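Local coordinates for autoinducer 2-binding protein LsrB (Clostridium saccharobutylicum DSM 13864, PDB 6DSP) that binds the quorum-sensing signal autoinducer-2 in the cleft of a periplasmic-type solute-binding protein and so serves as a receptor for it, at residues 153-158 with 185-190; 255-260 with 340-345. All blocks are in the same frame, centred on the assembly; numbering follows the deposited sequence.

Contact 1: 153-158 with 185-190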
ATOM      1  N   ALA A 153      23.324   0.469  17.784  1.00 20.41           N
ATOM      2  CA  ALA A 153      22.698  -0.842  17.604  1.00 20.08           C
ATOM      3  C   ALA A 153      21.185  -0.683  17.769  1.00 19.44           C
ATOM      4  O   ALA A 153      20.568  -1.139  18.735  1.00 20.92           O
ATOM      5  CB  ALA A 153      23.279  -1.854  18.583  1.00 20.66           C
ATOM      6  N   ILE A 154      20.596   0.026  16.802  1.00 18.02           N
ATOM      7  CA  ILE A 154      19.169   0.355  16.831  1.00 17.44           C
ATOM      8  C   ILE A 154      18.345  -0.927  16.878  1.00 17.57           C
ATOM      9  O   ILE A 154      18.478  -1.800  16.016  1.00 18.44           O
ATOM     10  CB  ILE A 154      18.814   1.184  15.577  1.00 17.40           C
ATOM     11  CG1 ILE A 154      19.541   2.551  15.532  1.00 17.75           C
ATOM     12  CG2 ILE A 154      17.273   1.314  15.375  1.00 17.03           C
ATOM     13  CD1 ILE A 154      19.266   3.449  16.729  1.00 18.38           C
ATOM     14  N   LYS A 155      17.454  -1.020  17.862  1.00 16.42           N
ATOM     15  CA  LYS A 155      16.542  -2.144  18.002  1.00 16.40           C
ATOM     16  C   LYS A 155      15.248  -1.811  17.272  1.00 15.43           C
ATOM     17  O   LYS A 155      14.659  -0.742  17.485  1.00 15.26           O
ATOM     18  CB  LYS A 155      16.244  -2.391  19.482  1.00 17.82           C
ATOM     19  CG  LYS A 155      17.412  -3.031  20.229  1.00 20.33           C
ATOM     20  CD  LYS A 155      17.030  -3.383  21.663  1.00 23.49           C
ATOM     21  CE  LYS A 155      18.124  -4.201  22.314  1.00 26.98           C
ATOM     22  NZ  LYS A 155      17.776  -4.666  23.675  1.00 29.59           N
ATOM     23  N   TYR A 156      14.825  -2.695  16.380  1.00 14.39           N
ATOM     24  CA  TYR A 156      13.655  -2.368  15.566  1.00 14.33           C
ATOM     25  C   TYR A 156      12.876  -3.632  15.218  1.00 13.87           C
ATOM     26  O   TYR A 156      13.337  -4.760  15.407  1.00 14.56           O
ATOM     27  CB  TYR A 156      14.063  -1.644  14.273  1.00 14.06           C
ATOM     28  CG  TYR A 156      14.669  -2.585  13.271  1.00 14.47           C
ATOM     29  CD1 TYR A 156      16.020  -2.978  13.352  1.00 15.34           C
ATOM     30  CD2 TYR A 156      13.901  -3.110  12.246  1.00 14.73           C
ATOM     31  CE1 TYR A 156      16.538  -3.870  12.440  1.00 15.84           C
ATOM     32  CE2 TYR A 156      14.431  -4.000  11.337  1.00 15.19           C
ATOM     33  CZ  TYR A 156      15.716  -4.389  11.445  1.00 15.61           C
ATOM     34  OH  TYR A 156      16.223  -5.269  10.529  1.00 16.35           O
ATOM     35  N   CYS A 157      11.679  -3.417  14.680  1.00 13.52           N
ATOM     36  CA  CYS A 157      10.955  -4.507  14.018  1.00 13.41           C
ATOM     37  C   CYS A 157       9.953  -3.900  13.062  1.00 12.70           C
ATOM     38  O   CYS A 157       9.766  -2.679  13.013  1.00 13.37           O
ATOM     39  CB  CYS A 157      10.242  -5.440  15.026  1.00 14.48           C
ATOM     40  SG  CYS A 157       8.800  -4.766  15.859  1.00 15.08           S
ATOM     41  N   TRP A 158       9.292  -4.782  12.305  1.00 12.39           N
ATOM     42  CA  TRP A 158       8.242  -4.421  11.361  1.00 12.20           C
ATOM     43  C   TRP A 158       6.881  -4.841  11.924  1.00 12.15           C
ATOM     44  O   TRP A 158       6.758  -5.901  12.559  1.00 13.62           O
ATOM     45  CB  TRP A 158       8.447  -5.141  10.014  1.00 12.72           C
ATOM     46  CG  TRP A 158       9.713  -4.789   9.304  1.00 13.28           C
ATOM     47  CD1 TRP A 158      10.975  -5.211   9.614  1.00 14.57           C
ATOM     48  CD2 TRP A 158       9.828  -3.994   8.124  1.00 13.32           C
ATOM     49  NE1 TRP A 158      11.873  -4.689   8.706  1.00 14.48           N
ATOM     50  CE2 TRP A 158      11.194  -3.945   7.778  1.00 14.09           C
ATOM     51  CE3 TRP A 158       8.907  -3.321   7.320  1.00 14.15           C
ATOM     52  CZ2 TRP A 158      11.664  -3.215   6.684  1.00 14.54           C
ATOM     53  CZ3 TRP A 158       9.360  -2.609   6.234  1.00 14.71           C
ATOM     54  CH2 TRP A 158      10.721  -2.569   5.909  1.00 15.03           C
ATOM     55  N   ASN A 185      24.675  -2.816  12.227  1.00 21.74           N
ATOM     56  CA  ASN A 185      24.581  -2.800  13.679  1.00 21.95           C
ATOM     57  C   ASN A 185      23.145  -2.843  14.187  1.00 20.43           C
ATOM     58  O   ASN A 185      22.923  -3.150  15.362  1.00 20.25           O
ATOM     59  CB  ASN A 185      25.284  -1.562  14.266  1.00 24.06           C
ATOM     60  CG  ASN A 185      26.774  -1.567  14.026  1.00 27.59           C
ATOM     61  OD1 ASN A 185      27.356  -2.588  13.666  1.00 29.22           O
ATOM     62  ND2 ASN A 185      27.405  -0.425  14.256  1.00 28.80           N
ATOM     63  N   TRP A 186      22.161  -2.548  13.343  1.00 18.82           N
ATOM     64  CA  TRP A 186      20.789  -2.611  13.821  1.00 17.67           C
ATOM     65  C   TRP A 186      20.420  -4.054  14.137  1.00 18.38           C
ATOM     66  O   TRP A 186      20.938  -5.005  13.531  1.00 19.32           O
ATOM     67  CB  TRP A 186      19.832  -2.055  12.769  1.00 17.25           C
ATOM     68  CG  TRP A 186      19.919  -0.564  12.499  1.00 17.11           C
ATOM     69  CD1 TRP A 186      20.952   0.290  12.799  1.00 16.94           C
ATOM     70  CD2 TRP A 186      18.926   0.234  11.845  1.00 16.41           C
ATOM     71  NE1 TRP A 186      20.654   1.558  12.383  1.00 16.89           N
ATOM     72  CE2 TRP A 186      19.412   1.555  11.793  1.00 16.56           C
ATOM     73  CE3 TRP A 186      17.656  -0.040  11.303  1.00 15.70           C
ATOM     74  CZ2 TRP A 186      18.686   2.595  11.198  1.00 16.62           C
ATOM     75  CZ3 TRP A 186      16.945   0.990  10.722  1.00 15.80           C
ATOM     76  CH2 TRP A 186      17.443   2.284  10.673  1.00 16.53           C
ATOM     77  N   GLN A 187      19.469  -4.213  15.061  1.00 18.13           N
ATOM     78  CA  GLN A 187      19.036  -5.520  15.530  1.00 19.03           C
ATOM     79  C   GLN A 187      17.533  -5.616  15.355  1.00 16.64           C
ATOM     80  O   GLN A 187      16.778  -4.856  15.970  1.00 16.67           O
ATOM     81  CB  GLN A 187      19.370  -5.689  17.015  1.00 23.15           C
ATOM     82  CG  GLN A 187      20.877  -5.615  17.297  1.00 29.30           C
ATOM     83  CD  GLN A 187      21.197  -5.728  18.774  1.00 35.05           C
ATOM     84  OE1 GLN A 187      20.317  -6.018  19.586  1.00 37.11           O
ATOM     85  NE2 GLN A 187      22.460  -5.520  19.125  1.00 36.99           N
ATOM     86  N   ASN A 188      17.099  -6.575  14.553  1.00 16.14           N
ATOM     87  CA  ASN A 188      15.669  -6.819  14.417  1.00 16.11           C
ATOM     88  C   ASN A 188      15.256  -7.669  15.613  1.00 16.05           C
ATOM     89  O   ASN A 188      15.645  -8.840  15.721  1.00 17.54           O
ATOM     90  CB  ASN A 188      15.371  -7.517  13.092  1.00 16.09           C
ATOM     91  CG  ASN A 188      13.882  -7.679  12.856  1.00 16.20           C
ATOM     92  OD1 ASN A 188      13.106  -7.795  13.802  1.00 16.41           O
ATOM     93  ND2 ASN A 188      13.471  -7.679  11.596  1.00 17.56           N
ATOM     94  N   VAL A 189      14.503  -7.071  16.542  1.00 15.50           N
ATOM     95  CA  VAL A 189      14.148  -7.764  17.779  1.00 16.39           C
ATOM     96  C   VAL A 189      12.972  -8.718  17.617  1.00 17.02           C
ATOM     97  O   VAL A 189      12.610  -9.410  18.583  1.00 18.44           O
ATOM     98  CB  VAL A 189      13.939  -6.787  18.957  1.00 17.48           C
ATOM     99  CG1 VAL A 189      15.200  -6.014  19.215  1.00 18.88           C
ATOM    100  CG2 VAL A 189      12.789  -5.799  18.693  1.00 17.35           C
ATOM    101  N   ALA A 190      12.336  -8.768  16.444  1.00 15.81           N
ATOM    102  CA  ALA A 190      11.186  -9.655  16.217  1.00 15.50           C
ATOM    103  C   ALA A 190      11.149  -9.997  14.735  1.00 15.99           C
ATOM    104  O   ALA A 190      10.304  -9.500  13.979  1.00 15.80           O
ATOM    105  CB  ALA A 190       9.890  -8.985  16.682  1.00 15.76           C
TER
HETATM  106  O   HOH W   1      10.363  -7.486  12.020  1.00 13.82           O

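Contact 2: 255-260 with 340-345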
ATOM      1  N   SER A 255      -5.334  10.773   8.575  1.00 16.19           N
ATOM      2  CA  SER A 255      -5.462   9.817   9.661  1.00 16.90           C
ATOM      3  C   SER A 255      -4.371   9.973  10.707  1.00 16.54           C
ATOM      4  O   SER A 255      -4.513   9.437  11.811  1.00 17.05           O
ATOM      5  CB  SER A 255      -5.498   8.375   9.134  1.00 17.12           C
ATOM      6  OG  SER A 255      -4.219   7.990   8.660  1.00 16.70           O
ATOM      7  N   MET A 256      -3.273  10.682  10.386  1.00 14.83           N
ATOM      8  CA  MET A 256      -2.138  10.798  11.295  1.00 15.36           C
ATOM      9  C   MET A 256      -1.927  12.195  11.842  1.00 15.67           C
ATOM     10  O   MET A 256      -1.058  12.360  12.703  1.00 15.68           O
ATOM     11  CB  MET A 256      -0.832  10.349  10.619  1.00 14.87           C
ATOM     12  CG  MET A 256      -0.851   8.913  10.093  1.00 14.66           C
ATOM     13  SD  MET A 256      -1.143   7.689  11.401  1.00 14.47           S
ATOM     14  CE  MET A 256       0.307   7.982  12.459  1.00 14.74           C
ATOM     15  N   LYS A 257      -2.670  13.198  11.371  1.00 16.42           N
ATOM     16  CA  LYS A 257      -2.357  14.571  11.758  1.00 16.89           C
ATOM     17  C   LYS A 257      -2.428  14.758  13.263  1.00 17.18           C
ATOM     18  O   LYS A 257      -1.567  15.432  13.850  1.00 17.72           O
ATOM     19  CB  LYS A 257      -3.276  15.556  11.053  1.00 17.65           C
ATOM     20  CG  LYS A 257      -2.946  15.733   9.579  1.00 18.35           C
ATOM     21  CD  LYS A 257      -3.981  16.611   8.940  1.00 19.31           C
ATOM     22  CE  LYS A 257      -3.749  16.759   7.448  1.00 20.31           C
ATOM     23  NZ  LYS A 257      -4.852  17.548   6.816  1.00 21.40           N
ATOM     24  N   GLN A 258      -3.455  14.195  13.914  1.00 17.19           N
ATOM     25  CA  GLN A 258      -3.591  14.419  15.349  1.00 18.45           C
ATOM     26  C   GLN A 258      -2.444  13.779  16.121  1.00 17.17           C
ATOM     27  O   GLN A 258      -1.912  14.377  17.057  1.00 17.61           O
ATOM     28  CB  GLN A 258      -4.943  13.917  15.862  1.00 21.99           C
ATOM     29  CG  GLN A 258      -5.207  14.393  17.283  1.00 26.88           C
ATOM     30  CD  GLN A 258      -5.293  15.902  17.327  1.00 32.53           C
ATOM     31  OE1 GLN A 258      -4.470  16.576  17.965  1.00 35.82           O
ATOM     32  NE2 GLN A 258      -6.305  16.451  16.654  1.00 33.55           N
ATOM     33  N   TYR A 259      -2.045  12.562  15.735  1.00 15.56           N
ATOM     34  CA  TYR A 259      -0.893  11.932  16.376  1.00 15.48           C
ATOM     35  C   TYR A 259       0.350  12.783  16.210  1.00 15.63           C
ATOM     36  O   TYR A 259       1.174  12.883  17.126  1.00 16.16           O
ATOM     37  CB  TYR A 259      -0.630  10.534  15.791  1.00 15.00           C
ATOM     38  CG  TYR A 259      -1.712   9.516  16.120  1.00 14.34           C
ATOM     39  CD1 TYR A 259      -2.039   9.220  17.446  1.00 14.41           C
ATOM     40  CD2 TYR A 259      -2.437   8.860  15.097  1.00 14.58           C
ATOM     41  CE1 TYR A 259      -3.054   8.327  17.751  1.00 14.58           C
ATOM     42  CE2 TYR A 259      -3.445   7.939  15.391  1.00 14.47           C
ATOM     43  CZ  TYR A 259      -3.752   7.687  16.726  1.00 14.72           C
ATOM     44  OH  TYR A 259      -4.764   6.801  16.986  1.00 15.65           O
ATOM     45  N   CYS A 260       0.518  13.381  15.037  1.00 15.86           N
ATOM     46  CA  CYS A 260       1.696  14.208  14.817  1.00 16.96           C
ATOM     47  C   CYS A 260       1.622  15.502  15.626  1.00 18.26           C
ATOM     48  O   CYS A 260       2.609  15.900  16.277  1.00 18.53           O
ATOM     49  CB  CYS A 260       1.855  14.429  13.300  1.00 17.58           C
ATOM     50  SG  CYS A 260       3.364  15.304  12.865  1.00 18.55           S
ATOM     51  N   ASP A 340       5.542  19.894   9.273  1.00 21.67           N
ATOM     52  CA  ASP A 340       5.802  21.090   8.476  1.00 23.80           C
ATOM     53  C   ASP A 340       5.070  21.096   7.141  1.00 22.76           C
ATOM     54  O   ASP A 340       4.879  22.169   6.564  1.00 23.49           O
ATOM     55  CB  ASP A 340       7.303  21.233   8.232  1.00 27.64           C
ATOM     56  CG  ASP A 340       8.063  21.543   9.490  1.00 31.78           C
ATOM     57  OD1 ASP A 340       7.449  22.111  10.427  1.00 33.06           O
ATOM     58  OD2 ASP A 340       9.269  21.214   9.530  1.00 33.67           O
ATOM     59  N   ASN A 341       4.658  19.935   6.615  1.00 21.44           N
ATOM     60  CA  ASN A 341       3.896  19.923   5.371  1.00 20.81           C
ATOM     61  C   ASN A 341       2.570  19.182   5.436  1.00 20.29           C
ATOM     62  O   ASN A 341       1.819  19.242   4.451  1.00 20.85           O
ATOM     63  CB  ASN A 341       4.731  19.359   4.210  1.00 20.49           C
ATOM     64  CG  ASN A 341       5.060  17.877   4.390  1.00 20.82           C
ATOM     65  OD1 ASN A 341       4.855  17.324   5.465  1.00 20.87           O
ATOM     66  ND2 ASN A 341       5.535  17.214   3.328  1.00 21.33           N
ATOM     67  N   MET A 342       2.250  18.478   6.538  1.00 19.97           N
ATOM     68  CA  MET A 342       1.064  17.618   6.524  1.00 20.07           C
ATOM     69  C   MET A 342      -0.212  18.414   6.278  1.00 21.52           C
ATOM     70  O   MET A 342      -1.184  17.880   5.720  1.00 21.73           O
ATOM     71  CB  MET A 342       0.953  16.822   7.828  1.00 19.41           C
ATOM     72  CG  MET A 342       0.656  17.698   9.040  1.00 19.07           C
ATOM     73  SD  MET A 342       0.798  16.719  10.539  1.00 18.55           S
ATOM     74  CE  MET A 342       0.080  17.854  11.736  1.00 19.79           C
ATOM     75  N   ASN A 343      -0.241  19.679   6.680  1.00 21.76           N
ATOM     76  CA  ASN A 343      -1.454  20.469   6.528  1.00 23.32           C
ATOM     77  C   ASN A 343      -1.642  20.973   5.109  1.00 23.90           C
ATOM     78  O   ASN A 343      -2.674  21.594   4.820  1.00 24.59           O
ATOM     79  CB  ASN A 343      -1.471  21.616   7.543  1.00 24.25           C
ATOM     80  CG  ASN A 343      -1.532  21.106   8.958  1.00 25.23           C
ATOM     81  OD1 ASN A 343      -2.350  20.235   9.272  1.00 25.57           O
ATOM     82  ND2 ASN A 343      -0.644  21.600   9.811  1.00 25.64           N
ATOM     83  N   ASN A 344      -0.697  20.688   4.217  1.00 23.27           N
ATOM     84  CA  ASN A 344      -0.887  20.982   2.805  1.00 23.50           C
ATOM     85  C   ASN A 344      -1.736  19.932   2.111  1.00 23.20           C
ATOM     86  O   ASN A 344      -2.033  20.085   0.923  1.00 24.26           O
ATOM     87  CB  ASN A 344       0.469  21.087   2.095  1.00 24.95           C
ATOM     88  CG  ASN A 344       1.330  22.201   2.646  1.00 27.35           C
ATOM     89  OD1 ASN A 344       0.824  23.145   3.253  1.00 28.57           O
ATOM     90  ND2 ASN A 344       2.637  22.110   2.421  1.00 28.19           N
ATOM     91  N   TYR A 345      -2.115  18.865   2.807  1.00 22.46           N
ATOM     92  CA  TYR A 345      -2.811  17.750   2.195  1.00 22.47           C
ATOM     93  C   TYR A 345      -4.152  17.555   2.887  1.00 23.39           C
ATOM     94  O   TYR A 345      -4.314  17.876   4.068  1.00 24.89           O
ATOM     95  CB  TYR A 345      -1.967  16.462   2.322  1.00 21.94           C
ATOM     96  CG  TYR A 345      -0.623  16.605   1.658  1.00 21.81           C
ATOM     97  CD1 TYR A 345       0.462  17.135   2.336  1.00 21.78           C
ATOM     98  CD2 TYR A 345      -0.444  16.240   0.333  1.00 22.45           C
ATOM     99  CE1 TYR A 345       1.678  17.303   1.699  1.00 22.28           C
ATOM    100  CE2 TYR A 345       0.768  16.386  -0.295  1.00 22.83           C
ATOM    101  CZ  TYR A 345       1.824  16.940   0.383  1.00 22.77           C
ATOM    102  OH  TYR A 345       3.044  17.085  -0.253  1.00 23.90           O
TER
HETATM  103  O   HOH W   2      -4.837  20.069   8.115  1.00 24.59           O

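Contact 1: 153-158 with 185-190
Y156 and N188 meet as parallel neighbours where strands 155-160 and 187-195 run side by side. With helix 166-182 between them in the chain, the strands form a beta-alpha-beta unit, and 187-195 is the outermost strand of a four-stranded parallel sheet. Three backbone hydrogen bonds join the pair. Q187 N donates to I154 O at 2.8 Å, Y156 N to Q187 O at 2.9 Å, and V189 N to Y156 O at 2.8 Å.

Y156 and N188 share one face of the sheet, and K155 and Q187 share the other. N188 CA sits over one face of the Y156 ring, 4.0 Å from its centroid. The opposite face of that ring receives the edge of the W186 six-membered ring, with the planes at 61°. This is an edge-to-face pair. I154 in turn covers a face of W186: its CB lies 3.6 Å from the centroid of the five-membered ring, nearly on the ring normal. On the side of K155, the methyl CG1 of V189 packs across the first carbons of the lysine chain. K155 NZ goes on to a salt bridge with D216.

In the second shell, E176 OE1 of helix 166-182 is hydrogen-bonded to Y156 OH and W158 NE1, and E176 OE2 to N188 ND2. These three bonds tie the strand side chains to the connecting helix and probably help fix the Y156 ring. W186 NE1 bonds to P149 O.

N188 has CG anti to its backbone nitrogen (chi1 -175°). This places OD1 to accept from A190 N, two residues on, at 2.9 Å, closing an Asx turn. A water beside it accepts from W158 N and N188 ND2 and lies 2.8 Å from A190 O.

Contact 2: 255-260 with 340-345
K257 and Y345 meet where the short helix 257-261 faces the loop after strand 335-337. K257 has the largest share of the contact, with M342 close behind. The segments belong to a periplasmic binding protein fold, and the contact joins the loop near the C-terminus to the short helix. Only one direct hydrogen bond joins them.

The polar part is gathered at the lysine amine. K257 NZ donates to the backbone carbonyl Y345 O at 2.8 Å, from 19° out of the carbonyl plane. It also donates to a water, which in turn donates a hydrogen bond to N343 OD1 at 2.7 Å. N254, just before the helix, supplies a third acceptor through its OD1. Three acceptors thus grip the charged group and probably hold its position. The K257 chain runs straight out, which is what lets the amine span the gap to the loop. On the way K257 CE passes 3.3 Å from M342 O.

The apolar part is built on M342. Its side chain points at the helix between K257 and C260. The K257 and M342 chains pass at an oblique angle, with K257 CG 4.0 Å from M342 SD. The methyl CE of M342 ends 3.6 Å from the backbone K257 O. W268 of strand 268-270 packs against both M342 and C260, so the sulfur lies in a buried apolar setting.

The loop itself is braced by backbone bonds. N344 N donates to N341 O, and Y345 N to M342 O. The Y345 ring stacks edge-to-face with F337 of the preceding strand. On the helix, the C260 torsion (chi1 -174°) turns SG to the same methionine sulfur that CB touches: C260 CB and C260 SG each lie 3.7 Å from M342 SD.

Overall arrangement
Both segments of contact 1 precede those of contact 2 in the sequence. Their centres are about 27 Å apart, their nearest atoms about 14 Å, and they do not touch. Contact 1 joins the edge strand 187-195 to strand 155-160 in the four-stranded parallel sheet. That sheet ends, on its other side, at strand 246-249, and helix 257-261 of contact 2 follows soon after it. Contact 2 then brings back the C-terminal tail, after the chain has passed through strands of the larger mixed sheet. One contact is thus local to a beta-alpha-beta unit, while the other links distant parts of the sequence. The side chain of W158, in contact 1, is about 10 Å from the bound autoinducer-2, near the ligand pocket without lining it.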